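Local coordinates for probable glutathione reductase (Sinorhizobium meliloti, PDB 4DNA), which probably catalyses the NADPH-dependent reduction of glutathione disulfide to glutathione, using a bound FAD and a redox-active disulfide in each subunit of a homodimer, at residues 288-293 against 301-306; 292-297 against 308-313; 188-193 against 224-229. All coordinates share one frame; numbering follows the deposited sequence.

Contact 1. Residues 288-293 against 301-306; sequences IIVDAF and IYALGD. With FAD (flavin-adenine dinucleotide), chain C.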
loop_
_atom_site.group_PDB
_atom_site.type_symbol
_atom_site.label_atom_id
_atom_site.label_comp_id
_atom_site.label_asym_id
_atom_site.label_seq_id
_atom_site.Cartn_x
_atom_site.Cartn_y
_atom_site.Cartn_z
ATOM N N ILE A 288 -35.272 4.530 -6.522
ATOM C CA ILE A 288 -35.646 5.206 -7.759
ATOM C C ILE A 288 -35.028 4.485 -8.953
ATOM O O ILE A 288 -33.842 4.138 -8.943
ATOM C CB ILE A 288 -35.220 6.692 -7.771
ATOM C CG1 ILE A 288 -35.974 7.485 -6.694
ATOM C CG2 ILE A 288 -35.476 7.302 -9.140
ATOM C CD1 ILE A 288 -35.307 8.770 -6.261
ATOM N N ILE A 289 -35.851 4.239 -9.968
ATOM C CA ILE A 289 -35.404 3.604 -11.199
ATOM C C ILE A 289 -34.850 4.647 -12.178
ATOM O O ILE A 289 -35.530 5.627 -12.521
ATOM C CB ILE A 289 -36.545 2.795 -11.835
ATOM C CG1 ILE A 289 -36.809 1.548 -10.997
ATOM C CG2 ILE A 289 -36.229 2.417 -13.275
ATOM C CD1 ILE A 289 -38.159 0.912 -11.257
ATOM N N VAL A 290 -33.607 4.433 -12.607
ATOM C CA VAL A 290 -32.969 5.299 -13.603
ATOM C C VAL A 290 -32.377 4.501 -14.762
ATOM O O VAL A 290 -32.049 3.320 -14.625
ATOM C CB VAL A 290 -31.845 6.204 -12.997
ATOM C CG1 VAL A 290 -32.426 7.375 -12.216
ATOM C CG2 VAL A 290 -30.864 5.383 -12.158
ATOM N N ASP A 291 -32.238 5.172 -15.900
ATOM C CA ASP A 291 -31.419 4.660 -16.981
ATOM C C ASP A 291 -29.950 4.953 -16.687
ATOM O O ASP A 291 -29.616 5.418 -15.611
ATOM C CB ASP A 291 -31.868 5.256 -18.314
ATOM C CG ASP A 291 -31.657 6.757 -18.404
ATOM O OD1 ASP A 291 -30.997 7.376 -17.530
ATOM O OD2 ASP A 291 -32.155 7.316 -19.399
ATOM N N ALA A 292 -29.078 4.696 -17.647
ATOM C CA ALA A 292 -27.633 4.841 -17.442
ATOM C C ALA A 292 -27.128 6.293 -17.407
ATOM O O ALA A 292 -25.935 6.518 -17.257
ATOM C CB ALA A 292 -26.881 4.043 -18.496
ATOM N N PHE A 293 -28.038 7.259 -17.557
ATOM C CA PHE A 293 -27.701 8.685 -17.519
ATOM C C PHE A 293 -28.450 9.383 -16.388
ATOM O O PHE A 293 -28.672 10.606 -16.429
ATOM C CB PHE A 293 -28.032 9.371 -18.844
ATOM C CG PHE A 293 -27.519 8.647 -20.044
ATOM C CD1 PHE A 293 -28.284 7.660 -20.655
ATOM C CD2 PHE A 293 -26.280 8.955 -20.577
ATOM C CE1 PHE A 293 -27.813 6.985 -21.771
ATOM C CE2 PHE A 293 -25.802 8.288 -21.693
ATOM C CZ PHE A 293 -26.570 7.299 -22.290
ATOM N N ILE A 301 -36.222 15.495 -14.227
ATOM C CA ILE A 301 -35.694 15.010 -12.957
ATOM C C ILE A 301 -34.678 13.903 -13.114
ATOM O O ILE A 301 -34.918 12.940 -13.832
ATOM C CB ILE A 301 -36.804 14.465 -12.040
ATOM C CG1 ILE A 301 -37.888 15.514 -11.801
ATOM C CG2 ILE A 301 -36.221 14.036 -10.703
ATOM C CD1 ILE A 301 -39.106 14.962 -11.100
ATOM N N TYR A 302 -33.559 14.041 -12.405
ATOM C CA TYR A 302 -32.543 12.990 -12.310
ATOM C C TYR A 302 -32.374 12.464 -10.892
ATOM O O TYR A 302 -32.654 13.162 -9.907
ATOM C CB TYR A 302 -31.188 13.506 -12.757
ATOM C CG TYR A 302 -31.100 13.975 -14.182
ATOM C CD1 TYR A 302 -31.632 15.214 -14.568
ATOM C CD2 TYR A 302 -30.426 13.217 -15.133
ATOM C CE1 TYR A 302 -31.519 15.665 -15.872
ATOM C CE2 TYR A 302 -30.308 13.659 -16.442
ATOM C CZ TYR A 302 -30.852 14.881 -16.808
ATOM O OH TYR A 302 -30.727 15.319 -18.110
ATOM N N ALA A 303 -31.886 11.229 -10.814
ATOM C CA ALA A 303 -31.564 10.574 -9.553
ATOM C C ALA A 303 -30.176 9.925 -9.620
ATOM O O ALA A 303 -29.821 9.317 -10.627
ATOM C CB ALA A 303 -32.620 9.538 -9.212
ATOM N N LEU A 304 -29.403 10.056 -8.543
ATOM C CA LEU A 304 -28.049 9.511 -8.467
ATOM C C LEU A 304 -27.640 9.307 -7.013
ATOM O O LEU A 304 -28.198 9.931 -6.108
ATOM C CB LEU A 304 -27.047 10.416 -9.205
ATOM C CG LEU A 304 -27.017 11.916 -8.886
ATOM C CD1 LEU A 304 -25.961 12.189 -7.835
ATOM C CD2 LEU A 304 -26.751 12.754 -10.125
ATOM N N GLY A 305 -26.666 8.431 -6.788
ATOM C CA GLY A 305 -26.238 8.106 -5.434
ATOM C C GLY A 305 -26.893 6.836 -4.929
ATOM O O GLY A 305 -27.450 6.055 -5.718
ATOM N N ASP A 306 -26.830 6.635 -3.611
ATOM C CA ASP A 306 -27.302 5.404 -2.977
ATOM C C ASP A 306 -28.807 5.207 -3.103
ATOM O O ASP A 306 -29.300 4.094 -2.930
ATOM C CB ASP A 306 -26.874 5.347 -1.517
ATOM C CG ASP A 306 -25.404 5.024 -1.357
ATOM O OD1 ASP A 306 -24.671 5.015 -2.384
ATOM O OD2 ASP A 306 -24.975 4.778 -0.203
HETATM P PA FAD C . -25.590 10.527 1.002
HETATM O O1A FAD C . -26.301 9.339 1.629
HETATM O O2A FAD C . -24.100 10.749 1.146
HETATM O O5B FAD C . -26.304 11.877 1.498
HETATM C C5B FAD C . -27.515 12.378 0.918
HETATM C C4B FAD C . -27.998 13.473 1.855
HETATM O O4B FAD C . -29.341 13.876 1.591
HETATM C C3B FAD C . -27.958 12.979 3.288
HETATM O O3B FAD C . -27.097 13.844 4.042
HETATM C C2B FAD C . -29.404 13.012 3.745
HETATM O O2B FAD C . -29.510 13.368 5.123
HETATM C C1B FAD C . -30.032 14.054 2.830
HETATM N N9A FAD C . -31.480 13.857 2.584
HETATM C C8A FAD C . -32.101 12.663 2.553
HETATM N N7A FAD C . -33.422 12.782 2.276
HETATM C C5A FAD C . -33.655 14.089 2.116
HETATM C C6A FAD C . -34.855 14.881 1.801
HETATM N N6A FAD C . -36.026 14.219 1.632
HETATM N N1A FAD C . -34.718 16.230 1.708
HETATM C C2A FAD C . -33.519 16.832 1.901
HETATM N N3A FAD C . -32.380 16.162 2.192
HETATM C C4A FAD C . -32.382 14.805 2.312
HETATM N N1 FAD C . -18.379 4.128 0.542
HETATM C C2 FAD C . -17.111 4.008 0.087
HETATM O O2 FAD C . -16.869 4.255 -1.115
HETATM N N3 FAD C . -16.104 3.626 0.893
HETATM C C4 FAD C . -16.277 3.336 2.198
HETATM O O4 FAD C . -15.304 2.995 2.914
HETATM C C4X FAD C . -17.644 3.438 2.766
HETATM N N5 FAD C . -17.903 3.170 4.065
HETATM C C5X FAD C . -19.170 3.284 4.545
HETATM C C6 FAD C . -19.437 3.006 5.886
HETATM C C7 FAD C . -20.738 3.111 6.388
HETATM C C7M FAD C . -20.974 2.803 7.845
HETATM C C8 FAD C . -21.856 3.542 5.489
HETATM C C8M FAD C . -23.273 3.689 5.974
HETATM C C9 FAD C . -21.593 3.817 4.154
HETATM C C9A FAD C . -20.300 3.703 3.650
HETATM N N10 FAD C . -20.046 3.988 2.293
HETATM C C10 FAD C . -18.716 3.863 1.827
HETATM C "C1'" FAD C . -21.156 4.394 1.412
HETATM C "C2'" FAD C . -21.205 5.891 1.144
HETATM O "O2'" FAD C . -21.254 6.598 2.387
HETATM C "C3'" FAD C . -22.402 6.239 0.257
HETATM O "O3'" FAD C . -22.394 5.352 -0.868
HETATM C "C4'" FAD C . -22.380 7.683 -0.246
HETATM O "O4'" FAD C . -22.548 8.577 0.862
HETATM C "C5'" FAD C . -23.484 7.928 -1.260
HETATM O "O5'" FAD C . -23.916 9.282 -1.145
HETATM P P FAD C . -25.295 9.843 -1.774
HETATM O O1P FAD C . -24.975 10.903 -2.811
HETATM O O2P FAD C . -26.205 8.691 -2.127
HETATM O O3P FAD C . -25.983 10.633 -0.556
#

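Contact 2. Residues 292-297 against 308-313; sequences AFSRTS and TDRVQL. With FAD (flavin-adenine dinucleotide), chain C.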
loop_
_atom_site.group_PDB
_atom_site.type_symbol
_atom_site.label_atom_id
_atom_site.label_comp_id
_atom_site.label_asym_id
_atom_site.label_seq_id
_atom_site.Cartn_x
_atom_site.Cartn_y
_atom_site.Cartn_z
ATOM N N ALA A 292 -29.078 4.696 -17.647
ATOM C CA ALA A 292 -27.633 4.841 -17.442
ATOM C C ALA A 292 -27.128 6.293 -17.407
ATOM O O ALA A 292 -25.935 6.518 -17.257
ATOM C CB ALA A 292 -26.881 4.043 -18.496
ATOM N N PHE A 293 -28.038 7.259 -17.557
ATOM C CA PHE A 293 -27.701 8.685 -17.519
ATOM C C PHE A 293 -28.450 9.383 -16.388
ATOM O O PHE A 293 -28.672 10.606 -16.429
ATOM C CB PHE A 293 -28.032 9.371 -18.844
ATOM C CG PHE A 293 -27.519 8.647 -20.044
ATOM C CD1 PHE A 293 -28.284 7.660 -20.655
ATOM C CD2 PHE A 293 -26.280 8.955 -20.577
ATOM C CE1 PHE A 293 -27.813 6.985 -21.771
ATOM C CE2 PHE A 293 -25.802 8.288 -21.693
ATOM C CZ PHE A 293 -26.570 7.299 -22.290
ATOM N N SER A 294 -28.856 8.588 -15.397
ATOM C CA SER A 294 -29.477 9.075 -14.160
ATOM C C SER A 294 -30.866 9.718 -14.340
ATOM O O SER A 294 -31.370 10.390 -13.450
ATOM C CB SER A 294 -28.507 10.004 -13.402
ATOM O OG SER A 294 -27.202 9.432 -13.275
ATOM N N ARG A 295 -31.495 9.484 -15.485
ATOM C CA ARG A 295 -32.835 10.000 -15.737
ATOM C C ARG A 295 -33.872 9.161 -15.023
ATOM O O ARG A 295 -33.942 7.950 -15.219
ATOM C CB ARG A 295 -33.153 10.001 -17.230
ATOM C CG ARG A 295 -32.404 11.023 -18.062
ATOM C CD ARG A 295 -31.964 10.365 -19.357
ATOM N NE ARG A 295 -32.822 10.693 -20.489
ATOM C CZ ARG A 295 -33.040 9.890 -21.527
ATOM N NH1 ARG A 295 -32.494 8.681 -21.574
ATOM N NH2 ARG A 295 -33.822 10.294 -22.525
ATOM N N THR A 296 -34.669 9.824 -14.195
ATOM C CA THR A 296 -35.848 9.219 -13.592
ATOM C C THR A 296 -36.876 9.051 -14.689
ATOM O O THR A 296 -36.627 9.404 -15.842
ATOM C CB THR A 296 -36.484 10.115 -12.505
ATOM O OG1 THR A 296 -37.130 11.235 -13.126
ATOM C CG2 THR A 296 -35.452 10.601 -11.514
ATOM N N SER A 297 -38.044 8.540 -14.320
ATOM C CA SER A 297 -39.121 8.371 -15.270
ATOM C C SER A 297 -39.855 9.688 -15.539
ATOM O O SER A 297 -40.741 9.741 -16.383
ATOM C CB SER A 297 -40.083 7.289 -14.791
ATOM O OG SER A 297 -40.769 7.732 -13.641
ATOM N N THR A 308 -30.357 5.097 -5.757
ATOM C CA THR A 308 -30.634 4.546 -7.094
ATOM C C THR A 308 -30.455 3.051 -7.262
ATOM O O THR A 308 -30.428 2.561 -8.394
ATOM C CB THR A 308 -29.814 5.230 -8.217
ATOM O OG1 THR A 308 -28.419 4.919 -8.075
ATOM C CG2 THR A 308 -30.018 6.714 -8.200
ATOM N N ASP A 309 -30.339 2.299 -6.176
ATOM C CA ASP A 309 -30.397 0.856 -6.354
ATOM C C ASP A 309 -29.001 0.280 -6.631
ATOM O O ASP A 309 -28.751 -0.909 -6.372
ATOM C CB ASP A 309 -31.315 0.570 -7.572
ATOM C CG ASP A 309 -31.996 -0.789 -7.522
ATOM O OD1 ASP A 309 -32.524 -1.190 -6.446
ATOM O OD2 ASP A 309 -32.024 -1.442 -8.595
ATOM N N ARG A 310 -28.104 1.138 -7.132
ATOM C CA ARG A 310 -26.892 0.710 -7.851
ATOM C C ARG A 310 -25.788 0.169 -6.937
ATOM O O ARG A 310 -26.066 -0.493 -5.930
ATOM C CB ARG A 310 -26.384 1.846 -8.764
ATOM C CG ARG A 310 -27.353 2.201 -9.903
ATOM C CD ARG A 310 -26.711 2.938 -11.085
ATOM N NE ARG A 310 -26.728 4.402 -10.961
ATOM C CZ ARG A 310 -26.841 5.256 -11.988
ATOM N NH1 ARG A 310 -26.968 4.807 -13.241
ATOM N NH2 ARG A 310 -26.846 6.576 -11.761
ATOM N N VAL A 311 -24.535 0.409 -7.301
ATOM C CA VAL A 311 -23.440 0.121 -6.389
ATOM C C VAL A 311 -23.403 1.264 -5.384
ATOM O O VAL A 311 -23.338 2.443 -5.767
ATOM C CB VAL A 311 -22.100 0.007 -7.130
ATOM C CG1 VAL A 311 -21.012 -0.517 -6.198
ATOM C CG2 VAL A 311 -22.260 -0.892 -8.346
ATOM N N GLN A 312 -23.475 0.912 -4.103
ATOM C CA GLN A 312 -23.602 1.924 -3.049
ATOM C C GLN A 312 -22.269 2.326 -2.454
ATOM O O GLN A 312 -21.924 1.950 -1.324
ATOM C CB GLN A 312 -24.584 1.483 -1.966
ATOM C CG GLN A 312 -26.033 1.622 -2.412
ATOM C CD GLN A 312 -27.018 1.054 -1.421
ATOM O OE1 GLN A 312 -26.697 0.866 -0.242
ATOM N NE2 GLN A 312 -28.230 0.786 -1.887
ATOM N N LEU A 313 -21.527 3.101 -3.234
ATOM C CA LEU A 313 -20.240 3.605 -2.814
ATOM C C LEU A 313 -20.097 5.089 -3.177
ATOM O O LEU A 313 -20.706 5.563 -4.146
ATOM C CB LEU A 313 -19.112 2.757 -3.414
ATOM C CG LEU A 313 -19.083 1.258 -3.091
ATOM C CD1 LEU A 313 -18.199 0.554 -4.104
ATOM C CD2 LEU A 313 -18.619 0.965 -1.666
HETATM P PA FAD C . -25.590 10.527 1.002
HETATM O O1A FAD C . -26.301 9.339 1.629
HETATM O O2A FAD C . -24.100 10.749 1.146
HETATM O O5B FAD C . -26.304 11.877 1.498
HETATM C C5B FAD C . -27.515 12.378 0.918
HETATM C C4B FAD C . -27.998 13.473 1.855
HETATM O O4B FAD C . -29.341 13.876 1.591
HETATM C C3B FAD C . -27.958 12.979 3.288
HETATM O O3B FAD C . -27.097 13.844 4.042
HETATM C C2B FAD C . -29.404 13.012 3.745
HETATM O O2B FAD C . -29.510 13.368 5.123
HETATM C C1B FAD C . -30.032 14.054 2.830
HETATM N N9A FAD C . -31.480 13.857 2.584
HETATM C C8A FAD C . -32.101 12.663 2.553
HETATM N N7A FAD C . -33.422 12.782 2.276
HETATM C C5A FAD C . -33.655 14.089 2.116
HETATM C C6A FAD C . -34.855 14.881 1.801
HETATM N N6A FAD C . -36.026 14.219 1.632
HETATM N N1A FAD C . -34.718 16.230 1.708
HETATM C C2A FAD C . -33.519 16.832 1.901
HETATM N N3A FAD C . -32.380 16.162 2.192
HETATM C C4A FAD C . -32.382 14.805 2.312
HETATM N N1 FAD C . -18.379 4.128 0.542
HETATM C C2 FAD C . -17.111 4.008 0.087
HETATM O O2 FAD C . -16.869 4.255 -1.115
HETATM N N3 FAD C . -16.104 3.626 0.893
HETATM C C4 FAD C . -16.277 3.336 2.198
HETATM O O4 FAD C . -15.304 2.995 2.914
HETATM C C4X FAD C . -17.644 3.438 2.766
HETATM N N5 FAD C . -17.903 3.170 4.065
HETATM C C5X FAD C . -19.170 3.284 4.545
HETATM C C6 FAD C . -19.437 3.006 5.886
HETATM C C7 FAD C . -20.738 3.111 6.388
HETATM C C7M FAD C . -20.974 2.803 7.845
HETATM C C8 FAD C . -21.856 3.542 5.489
HETATM C C8M FAD C . -23.273 3.689 5.974
HETATM C C9 FAD C . -21.593 3.817 4.154
HETATM C C9A FAD C . -20.300 3.703 3.650
HETATM N N10 FAD C . -20.046 3.988 2.293
HETATM C C10 FAD C . -18.716 3.863 1.827
HETATM C "C1'" FAD C . -21.156 4.394 1.412
HETATM C "C2'" FAD C . -21.205 5.891 1.144
HETATM O "O2'" FAD C . -21.254 6.598 2.387
HETATM C "C3'" FAD C . -22.402 6.239 0.257
HETATM O "O3'" FAD C . -22.394 5.352 -0.868
HETATM C "C4'" FAD C . -22.380 7.683 -0.246
HETATM O "O4'" FAD C . -22.548 8.577 0.862
HETATM C "C5'" FAD C . -23.484 7.928 -1.260
HETATM O "O5'" FAD C . -23.916 9.282 -1.145
HETATM P P FAD C . -25.295 9.843 -1.774
HETATM O O1P FAD C . -24.975 10.903 -2.811
HETATM O O2P FAD C . -26.205 8.691 -2.127
HETATM O O3P FAD C . -25.983 10.633 -0.556
#

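Contact 3. Residues 188-193 against 224-229; sequences IFHGLG and KGIRIL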
loop_
_atom_site.group_PDB
_atom_site.type_symbol
_atom_site.label_atom_id
_atom_site.label_comp_id
_atom_site.label_asym_id
_atom_site.label_seq_id
_atom_site.Cartn_x
_atom_site.Cartn_y
_atom_site.Cartn_z
ATOM N N ILE A 188 -13.632 -2.977 14.532
ATOM C CA ILE A 188 -13.368 -1.740 15.248
ATOM C C ILE A 188 -13.573 -1.998 16.744
ATOM O O ILE A 188 -12.652 -1.829 17.545
ATOM C CB ILE A 188 -14.220 -0.550 14.726
ATOM C CG1 ILE A 188 -13.680 -0.056 13.380
ATOM C CG2 ILE A 188 -14.185 0.616 15.699
ATOM C CD1 ILE A 188 -14.704 0.651 12.529
ATOM N N PHE A 189 -14.762 -2.457 17.115
ATOM C CA PHE A 189 -15.060 -2.686 18.518
ATOM C C PHE A 189 -14.111 -3.678 19.166
ATOM O O PHE A 189 -13.643 -3.434 20.277
ATOM C CB PHE A 189 -16.526 -3.078 18.736
ATOM C CG PHE A 189 -17.475 -1.931 18.567
ATOM C CD1 PHE A 189 -17.260 -0.726 19.240
ATOM C CD2 PHE A 189 -18.573 -2.034 17.729
ATOM C CE1 PHE A 189 -18.119 0.349 19.085
ATOM C CE2 PHE A 189 -19.443 -0.966 17.576
ATOM C CZ PHE A 189 -19.214 0.230 18.250
ATOM N N HIS A 190 -13.811 -4.775 18.476
ATOM C CA HIS A 190 -12.902 -5.774 19.039
ATOM C C HIS A 190 -11.574 -5.171 19.355
ATOM O O HIS A 190 -11.077 -5.325 20.464
ATOM C CB HIS A 190 -12.708 -6.986 18.136
ATOM C CG HIS A 190 -11.752 -8.003 18.713
ATOM N ND1 HIS A 190 -12.152 -8.978 19.557
ATOM C CD2 HIS A 190 -10.371 -8.148 18.573
ATOM C CE1 HIS A 190 -11.093 -9.715 19.926
ATOM N NE2 HIS A 190 -10.003 -9.208 19.326
ATOM N N GLY A 191 -11.000 -4.479 18.370
ATOM C CA GLY A 191 -9.734 -3.771 18.519
ATOM C C GLY A 191 -9.731 -2.891 19.749
ATOM O O GLY A 191 -8.706 -2.764 20.428
ATOM N N LEU A 192 -10.888 -2.307 20.053
ATOM C CA LEU A 192 -11.021 -1.424 21.205
ATOM C C LEU A 192 -11.339 -2.133 22.546
ATOM O O LEU A 192 -11.513 -1.477 23.576
ATOM C CB LEU A 192 -12.016 -0.304 20.884
ATOM C CG LEU A 192 -11.698 0.574 19.666
ATOM C CD1 LEU A 192 -12.837 1.532 19.387
ATOM C CD2 LEU A 192 -10.404 1.347 19.808
ATOM N N GLY A 193 -11.386 -3.465 22.534
ATOM C CA GLY A 193 -11.537 -4.258 23.756
ATOM C C GLY A 193 -12.967 -4.622 24.113
ATOM O O GLY A 193 -13.219 -5.154 25.197
ATOM N N LYS A 224 -8.668 -14.461 16.604
ATOM C CA LYS A 224 -8.294 -13.366 17.509
ATOM C C LYS A 224 -9.314 -13.058 18.604
ATOM O O LYS A 224 -9.155 -12.090 19.344
ATOM C CB LYS A 224 -7.860 -12.100 16.740
ATOM C CG LYS A 224 -8.962 -11.262 16.136
ATOM C CD LYS A 224 -8.370 -10.108 15.336
ATOM C CE LYS A 224 -9.368 -9.564 14.320
ATOM N NZ LYS A 224 -9.012 -8.216 13.785
ATOM N N GLY A 225 -10.343 -13.891 18.723
ATOM C CA GLY A 225 -11.303 -13.744 19.810
ATOM C C GLY A 225 -12.626 -13.125 19.413
ATOM O O GLY A 225 -13.310 -12.525 20.236
ATOM N N ILE A 226 -13.002 -13.253 18.149
ATOM C CA ILE A 226 -14.339 -12.826 17.750
ATOM C C ILE A 226 -15.220 -14.057 17.528
ATOM O O ILE A 226 -14.868 -14.968 16.774
ATOM C CB ILE A 226 -14.320 -11.861 16.538
ATOM C CG1 ILE A 226 -13.412 -10.657 16.850
ATOM C CG2 ILE A 226 -15.736 -11.417 16.191
ATOM C CD1 ILE A 226 -13.261 -9.634 15.741
ATOM N N ARG A 227 -16.346 -14.096 18.226
ATOM C CA ARG A 227 -17.270 -15.189 18.069
ATOM C C ARG A 227 -18.093 -14.908 16.823
ATOM O O ARG A 227 -18.728 -13.853 16.717
ATOM C CB ARG A 227 -18.163 -15.317 19.300
ATOM C CG ARG A 227 -18.691 -16.719 19.521
ATOM C CD ARG A 227 -19.965 -16.702 20.346
ATOM N NE ARG A 227 -20.556 -18.037 20.449
ATOM C CZ ARG A 227 -21.617 -18.348 21.200
ATOM N NH1 ARG A 227 -22.229 -17.417 21.934
ATOM N NH2 ARG A 227 -22.075 -19.601 21.216
ATOM N N ILE A 228 -18.050 -15.821 15.858
ATOM C CA ILE A 228 -18.897 -15.693 14.681
ATOM C C ILE A 228 -19.908 -16.816 14.690
ATOM O O ILE A 228 -19.568 -17.957 14.956
ATOM C CB ILE A 228 -18.114 -15.696 13.351
ATOM C CG1 ILE A 228 -16.926 -14.731 13.417
ATOM C CG2 ILE A 228 -19.028 -15.346 12.175
ATOM C CD1 ILE A 228 -16.018 -14.830 12.209
ATOM N N LEU A 229 -21.153 -16.459 14.415
ATOM C CA LEU A 229 -22.249 -17.390 14.388
ATOM C C LEU A 229 -22.941 -17.328 13.031
ATOM O O LEU A 229 -23.642 -16.364 12.706
ATOM C CB LEU A 229 -23.218 -17.092 15.534
ATOM C CG LEU A 229 -22.571 -17.201 16.922
ATOM C CD1 LEU A 229 -23.513 -16.783 18.039
ATOM C CD2 LEU A 229 -22.029 -18.604 17.165
HETATM O O HOH W 1 -13.995 -9.822 21.383
#

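Contact 1. Residues 288-293 against 301-306
A303 sets its methyl against two side chains of 288-293, and this small apolar cluster is the tight part of the contact. I288 reaches it with the branch methyl: CG2 lies 3.6 Å from A303 CB, because that branch stands anti to the I288 backbone N. V290 comes with one arm, its CG1 3.7 Å from A303 CB and lying against the A303 carbonyl oxygen as well. The cluster covers an edge strand, 301-303, of the parallel sheet in the FAD domain; the strand pairs with 137-139, whose I139 also touches I288. Further along, the contact loosens. F293 meets Y302 through its backbone: F293 O sits near the ring plane at the tyrosine's edge, 3.4 Å from Y302 CD2, while the phenyl ring of F293 leads off toward T327 on helix 314-329. Y302 itself is buried, edge-to-face with F324 and with its hydroxyl bonded to E328. On the outer side, I289 points away from the strand into solvent. D291 to F293 form an Asx turn, F293 N donating to D291 OD1 over 3.0 Å from well above the carboxylate plane, and D291 OD2 forms a salt bridge with R295. Past A303 the strand runs out into the Gly-Asp pair that contacts the cofactor. G305, at positive phi, brings its CA to 3.4 Å from FAD O2P; D306 N donates to the same oxygen at 2.6 Å. The D306 carboxylate straddles the ribityl hydroxyl O3', 2.8 Å from OD1 and 2.7 Å from OD2, with the proton able to serve either. No hydrogen bond crosses the two segments: apolar packing covers A303, backbone bonds to 137-139 and S294 hold the strand, and the polar contacts at D306 are with FAD.

Contact 2. Residues 292-297 against 308-313
A single side-chain hydrogen bond, R310 NH2 to S294 OG, carries nearly all of this contact across two loops whose backbones come no closer than 8.5 Å, between S294 CA and T308 CA. The bond is 3.3 Å long, with an N-H...O angle of 148°, and the serine oxygen lies almost exactly in the guanidinium plane, at its edge. R310 makes the reach with a chain that bends at chi3 (-90°), which swings the planar group toward 292-297; NH1 then passes 4.3 Å from A292 CA. S294 waits at a positive-phi turn, its backbone already paired with A303 of the neighbouring strand. Next along the guanidinium, NE forms a salt bridge with E320 OE2 on helix 314-329, and adds a weak bond to T308 OG1. T308 OG1 is in turn tied to G305 O, beside the FAD-binding D306. Beyond R310 the loop narrows into an inverse gamma turn at Q312, and L313 occupies the N-cap position of helix 314-329 beside the cofactor. There L313 CB lies 3.5 Å from FAD O2, and T314 N is hydrogen-bonded to FAD. E320 probably offsets most of the arginine's charge while S294 supplies a neutral oxygen, so one guanidinium links the loop before strand 301-303 to helix 314-329.

Contact 3. Residues 188-193 against 224-229
Helix 180-191 ends here beside the short turn that links helix 211-223 to edge strand 227-229, both parts of the Rossmann-type NAD(P)-binding domain, with H190 CA and I226 CA 7.3 Å apart. Both helices finish in Schellman motifs. In the first, G193 takes positive phi and its N returns to H190 O at 2.8 Å; in the second, G225 has the positive phi and I226 N reaches back to M221 O. In the order of the fold, 188-193 ends the helix after strand 172-176, and 224-229 joins the next helix to strand 227-229, which pairs with 195-199. H190 bridges the two segments. Its ring stands off the helix with CG anti to the backbone N (chi1 179°), which aims it across at the turn. I226 lies over one face: CG1 is 3.8 Å from the ring centroid, 29° off the normal, a CH-pi contact, and CD1 continues onto H190 CB and CG. T196 on the adjacent strand 195-199 touches both residues. The backbone of the turn comes to the ring obliquely, with K224 O 3.0 Å from H190 NE2. The aliphatic start of K224 lies by the same end, its CG 3.9 Å from NE2, before the extended chain carries NZ away to Q348 O and to N187 OD1 on the first helix. That lysine therefore joins the two helix ends a second time, a turn of helix before H190. G225 is the open part of the contact, exposed and without a side chain beside the imidazole. Here a water sits at the ring edge, in its plane, 2.7 Å from H190 ND1, and donates a hydrogen bond of 3.0 Å to G225 O.

In the fold
Contacts 1 and 2 are one neighbourhood, their centres 3 Å apart: they share A292 and F293, and the strand of contact 1 is joined to the loop of contact 2 by a probable hydrogen bond, A303 N to S294 O, 2.8 Å. Both run into FAD, contact 1 at the pyrophosphate and ribityl chain, contact 2 at ribityl O3' and, through L313, the flavin O2; D306 OD1 and Q312 CA meet at 3.3 Å beside the ribityl chain. Contact 3 belongs to the NAD(P)-binding domain, on the opposite side of the chain's centre. Its centre is 38 Å from contact 1 and 35 Å from contact 2; the side chain of I226 is about 8 Å from that of V183, in the predicted dinucleotide site.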